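PDB 4YMX: ABC-type amino acid transport system, periplasmic component from Caldanaerobacter subterraneus subsp. tengcongensis MB4, which binds arginine as the substrate-binding component of an amino acid ABC transporter, probably delivering it to the membrane-embedded part for uptake. Local coordinates for residues D46-E51 with A197-K202. Sequence-based numbering, arbitrary orientation.
Sequences DFPPFE and AKAYLK. With ARG (arginine), chain C.
The Tyr200 ring meets residues 46-51 with its outer end: Asp46 O lies at the ring edge, in plane, and takes a hydrogen bond from Tyr200 OH at 2.8 Å, while Pro48 CD comes obliquely to Tyr200 CE1 at 3.7 Å. Phe179 of helix 175-183 stacks on the same tyrosine. The Phe47 ring carries the bound arginine on one face, the guanidinium nearly parallel to the ring and its NE over the centre, 3.4 Å above the plane. At the Phe50 ring, Phe47 O lies at the edge. The Tyr200 bond meets the carbonyl at 125°, its donor 45° out of the carbonyl plane and thus not on a lone pair. Beside it Ala199 CB packs 3.8 Å from Pro48 CG and 3.5 Å from Pro48 O, a carbonyl buried here with no hydrogen-bonding partner in the model. The Pro48-Pro49 peptide is cis, and Phe47 O accepts from both Phe50 N and Glu51 N, which form a classic beta bulge opposite Phe47. Asp46 CG sits between backbone N and carbonyl carbon (chi1 58°), which lets OD1 receive ligand NH1 at 2.9 Å; OD2 is held by Val175 N. Glu51 OE2 takes ligand NH2 at 3.0 Å, giving the guanidinium two carboxylate partners besides the aromatic face. An alanine replacing Phe47 is likely to leave the guanidinium without its flat support, free to tilt between Asp46 and Glu51. Across the cleft, helix 194-201 thus meets the 46-51 turn, part of the arginine pocket, from the other alpha/beta lobe, as in the closed, ligand-bound form of family 3 solute-binding proteins.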
ATOM      1  N   ASP A  46      -4.397  -3.709  -5.351  1.00  4.27           N
ATOM      2  CA  ASP A  46      -5.677  -3.442  -4.726  1.00  4.81           C
ATOM      3  C   ASP A  46      -5.605  -2.124  -3.968  1.00  4.88           C
ATOM      4  O   ASP A  46      -6.360  -1.901  -3.025  1.00  5.76           O
ATOM      5  CB  ASP A  46      -5.985  -4.567  -3.735  1.00  6.46           C
ATOM      6  CG  ASP A  46      -4.908  -4.725  -2.650  1.00  5.87           C
ATOM      7  OD1 ASP A  46      -3.803  -4.140  -2.763  1.00  7.13           O
ATOM      8  OD2 ASP A  46      -5.170  -5.453  -1.679  1.00  6.44           O
ATOM      9  N   PHE A  47      -4.693  -1.249  -4.380  1.00  5.36           N
ATOM     10  CA  PHE A  47      -4.240  -0.149  -3.537  1.00  3.80           C
ATOM     11  C   PHE A  47      -4.119   1.144  -4.337  1.00  3.58           C
ATOM     12  O   PHE A  47      -3.033   1.736  -4.415  1.00  6.43           O
ATOM     13  CB  PHE A  47      -2.875  -0.539  -2.949  1.00  5.69           C
ATOM     14  CG  PHE A  47      -2.595  -0.008  -1.555  1.00  4.57           C
ATOM     15  CD1 PHE A  47      -1.490   0.803  -1.325  1.00  4.55           C
ATOM     16  CD2 PHE A  47      -3.403  -0.347  -0.482  1.00  4.35           C
ATOM     17  CE1 PHE A  47      -1.184   1.257  -0.043  1.00  3.26           C
ATOM     18  CE2 PHE A  47      -3.111   0.103   0.798  1.00  4.10           C
ATOM     19  CZ  PHE A  47      -2.011   0.920   1.017  1.00  5.33           C
ATOM     20  N   PRO A  48      -5.230   1.593  -4.953  1.00  4.69           N
ATOM     21  CA  PRO A  48      -5.194   2.860  -5.691  1.00  4.63           C
ATOM     22  C   PRO A  48      -4.920   4.012  -4.726  1.00  5.90           C
ATOM     23  O   PRO A  48      -5.441   3.994  -3.616  1.00  6.41           O
ATOM     24  CB  PRO A  48      -6.621   2.969  -6.248  1.00  4.68           C
ATOM     25  CG  PRO A  48      -7.465   2.167  -5.273  1.00  4.74           C
ATOM     26  CD  PRO A  48      -6.595   1.020  -4.907  1.00  5.26           C
ATOM     27  N   PRO A  49      -4.149   5.026  -5.142  1.00  4.82           N
ATOM     28  CA  PRO A  49      -3.554   5.255  -6.462  1.00  5.05           C
ATOM     29  C   PRO A  49      -2.128   4.729  -6.629  1.00  5.21           C
ATOM     30  O   PRO A  49      -1.467   5.105  -7.606  1.00  6.36           O
ATOM     31  CB  PRO A  49      -3.539   6.780  -6.551  1.00  6.59           C
ATOM     32  CG  PRO A  49      -3.252   7.187  -5.141  1.00 10.60           C
ATOM     33  CD  PRO A  49      -4.039   6.224  -4.285  1.00  5.74           C
ATOM     34  N   PHE A  50      -1.670   3.872  -5.720  1.00  4.41           N
ATOM     35  CA  PHE A  50      -0.316   3.319  -5.810  1.00  4.64           C
ATOM     36  C   PHE A  50      -0.208   2.230  -6.852  1.00  4.29           C
ATOM     37  O   PHE A  50       0.701   2.234  -7.684  1.00  4.93           O
ATOM     38  CB  PHE A  50       0.141   2.800  -4.444  1.00  5.10           C
ATOM     39  CG  PHE A  50       0.266   3.880  -3.416  1.00  4.46           C
ATOM     40  CD1 PHE A  50       1.463   4.562  -3.248  1.00  7.07           C
ATOM     41  CD2 PHE A  50      -0.830   4.257  -2.646  1.00  5.30           C
ATOM     42  CE1 PHE A  50       1.576   5.589  -2.318  1.00  7.47           C
ATOM     43  CE2 PHE A  50      -0.719   5.285  -1.710  1.00  9.00           C
ATOM     44  CZ  PHE A  50       0.483   5.947  -1.550  1.00 11.34           C
ATOM     45  N   GLU A  51      -1.123   1.266  -6.792  1.00  4.49           N
ATOM     46  CA  GLU A  51      -1.204   0.211  -7.787  1.00  4.95           C
ATOM     47  C   GLU A  51      -2.617  -0.323  -7.824  1.00  5.62           C
ATOM     48  O   GLU A  51      -3.212  -0.635  -6.780  1.00  4.76           O
ATOM     49  CB  GLU A  51      -0.228  -0.933  -7.494  1.00  5.01           C
ATOM     50  CG  GLU A  51      -0.282  -1.432  -6.064  1.00  5.55           C
ATOM     51  CD  GLU A  51       0.735  -0.762  -5.198  1.00  5.21           C
ATOM     52  OE1 GLU A  51       1.753  -0.297  -5.768  1.00  6.31           O
ATOM     53  OE2 GLU A  51       0.539  -0.709  -3.972  1.00  5.71           O
ATOM     54  N   ALA A 197      -8.002   5.027   1.128  1.00  3.39           N
ATOM     55  CA  ALA A 197      -9.395   5.237   1.517  1.00  4.87           C
ATOM     56  C   ALA A 197     -10.065   6.291   0.631  1.00  5.53           C
ATOM     57  O   ALA A 197     -11.207   6.112   0.198  1.00  6.04           O
ATOM     58  CB  ALA A 197      -9.493   5.631   2.984  1.00  5.23           C
ATOM     59  N   LYS A 198      -9.366   7.390   0.361  1.00  5.48           N
ATOM     60  CA  LYS A 198      -9.947   8.433  -0.482  1.00  5.47           C
ATOM     61  C   LYS A 198     -10.274   7.897  -1.876  1.00  6.94           C
ATOM     62  O   LYS A 198     -11.322   8.201  -2.447  1.00  8.30           O
ATOM     63  CB  LYS A 198      -9.029   9.656  -0.563  1.00  5.47           C
ATOM     64  CG  LYS A 198      -8.851  10.400   0.750  1.00  7.50           C
ATOM     65  CD  LYS A 198      -8.022  11.655   0.514  1.00 12.08           C
ATOM     66  CE  LYS A 198      -7.838  12.460   1.782  1.00 20.57           C
ATOM     67  NZ  LYS A 198      -6.952  13.643   1.540  1.00 26.47           N
ATOM     68  N   ALA A 199      -9.388   7.070  -2.418  1.00  6.24           N
ATOM     69  CA  ALA A 199      -9.623   6.498  -3.736  1.00  5.88           C
ATOM     70  C   ALA A 199     -10.863   5.603  -3.747  1.00  7.06           C
ATOM     71  O   ALA A 199     -11.720   5.730  -4.627  1.00  7.99           O
ATOM     72  CB  ALA A 199      -8.402   5.729  -4.196  1.00  6.50           C
ATOM     73  N   TYR A 200     -10.965   4.704  -2.772  1.00  5.96           N
ATOM     74  CA  TYR A 200     -12.130   3.827  -2.690  1.00  6.04           C
ATOM     75  C   TYR A 200     -13.433   4.597  -2.473  1.00  6.46           C
ATOM     76  O   TYR A 200     -14.477   4.205  -2.995  1.00  7.73           O
ATOM     77  CB  TYR A 200     -11.946   2.788  -1.586  1.00  5.96           C
ATOM     78  CG  TYR A 200     -11.184   1.542  -2.016  1.00  7.38           C
ATOM     79  CD1 TYR A 200      -9.806   1.444  -1.844  1.00  5.68           C
ATOM     80  CD2 TYR A 200     -11.850   0.461  -2.580  1.00  7.49           C
ATOM     81  CE1 TYR A 200      -9.112   0.303  -2.226  1.00  5.82           C
ATOM     82  CE2 TYR A 200     -11.165  -0.681  -2.974  1.00  5.85           C
ATOM     83  CZ  TYR A 200      -9.796  -0.752  -2.790  1.00  6.71           C
ATOM     84  OH  TYR A 200      -9.118  -1.889  -3.171  1.00  7.73           O
ATOM     85  N   LEU A 201     -13.367   5.690  -1.720  1.00  5.08           N
ATOM     86  CA  LEU A 201     -14.571   6.442  -1.381  1.00  5.62           C
ATOM     87  C   LEU A 201     -15.104   7.272  -2.557  1.00  7.74           C
ATOM     88  O   LEU A 201     -16.207   7.812  -2.490  1.00  8.98           O
ATOM     89  CB  LEU A 201     -14.343   7.292  -0.124  1.00  7.46           C
ATOM     90  CG  LEU A 201     -14.748   6.594   1.184  1.00  7.47           C
ATOM     91  CD1 LEU A 201     -14.124   5.204   1.318  1.00  8.34           C
ATOM     92  CD2 LEU A 201     -14.412   7.462   2.399  1.00  9.39           C
ATOM     93  N   LYS A 202     -14.338   7.352  -3.643  1.00  7.05           N
ATOM     94  CA  LYS A 202     -14.874   7.910  -4.886  1.00  8.45           C
ATOM     95  C   LYS A 202     -16.047   7.068  -5.380  1.00  8.72           C
ATOM     96  O   LYS A 202     -17.009   7.598  -5.947  1.00 13.57           O
ATOM     97  CB  LYS A 202     -13.787   8.032  -5.964  1.00  9.47           C
ATOM     98  CG  LYS A 202     -12.623   8.945  -5.571  1.00 14.64           C
ATOM     99  CD  LYS A 202     -11.660   9.174  -6.735  1.00 26.62           C
ATOM    100  CE  LYS A 202     -11.453   7.913  -7.567  1.00 40.63           C
ATOM    101  NZ  LYS A 202     -10.921   6.765  -6.781  1.00 46.59           N
TER
HETATM  102  N   ARG C 301       1.638   0.507   4.132  1.00  6.13           N
HETATM  103  CA  ARG C 301       1.039  -0.728   4.703  1.00  5.86           C
HETATM  104  C   ARG C 301       2.108  -1.778   4.951  1.00 10.50           C
HETATM  105  O   ARG C 301       3.259  -1.608   4.554  1.00  8.21           O
HETATM  106  CB  ARG C 301      -0.030  -1.285   3.763  1.00  6.19           C
HETATM  107  CG  ARG C 301       0.460  -1.530   2.349  1.00  4.93           C
HETATM  108  CD  ARG C 301      -0.546  -2.331   1.538  1.00  3.73           C
HETATM  109  NE  ARG C 301      -0.233  -2.283   0.118  1.00  3.96           N
HETATM  110  CZ  ARG C 301      -0.940  -2.886  -0.830  1.00  5.34           C
HETATM  111  NH1 ARG C 301      -2.010  -3.601  -0.525  1.00  4.97           N
HETATM  112  NH2 ARG C 301      -0.565  -2.775  -2.090  1.00  4.71           N
HETATM  113  OXT ARG C 301       1.836  -2.814   5.556  1.00  7.58           O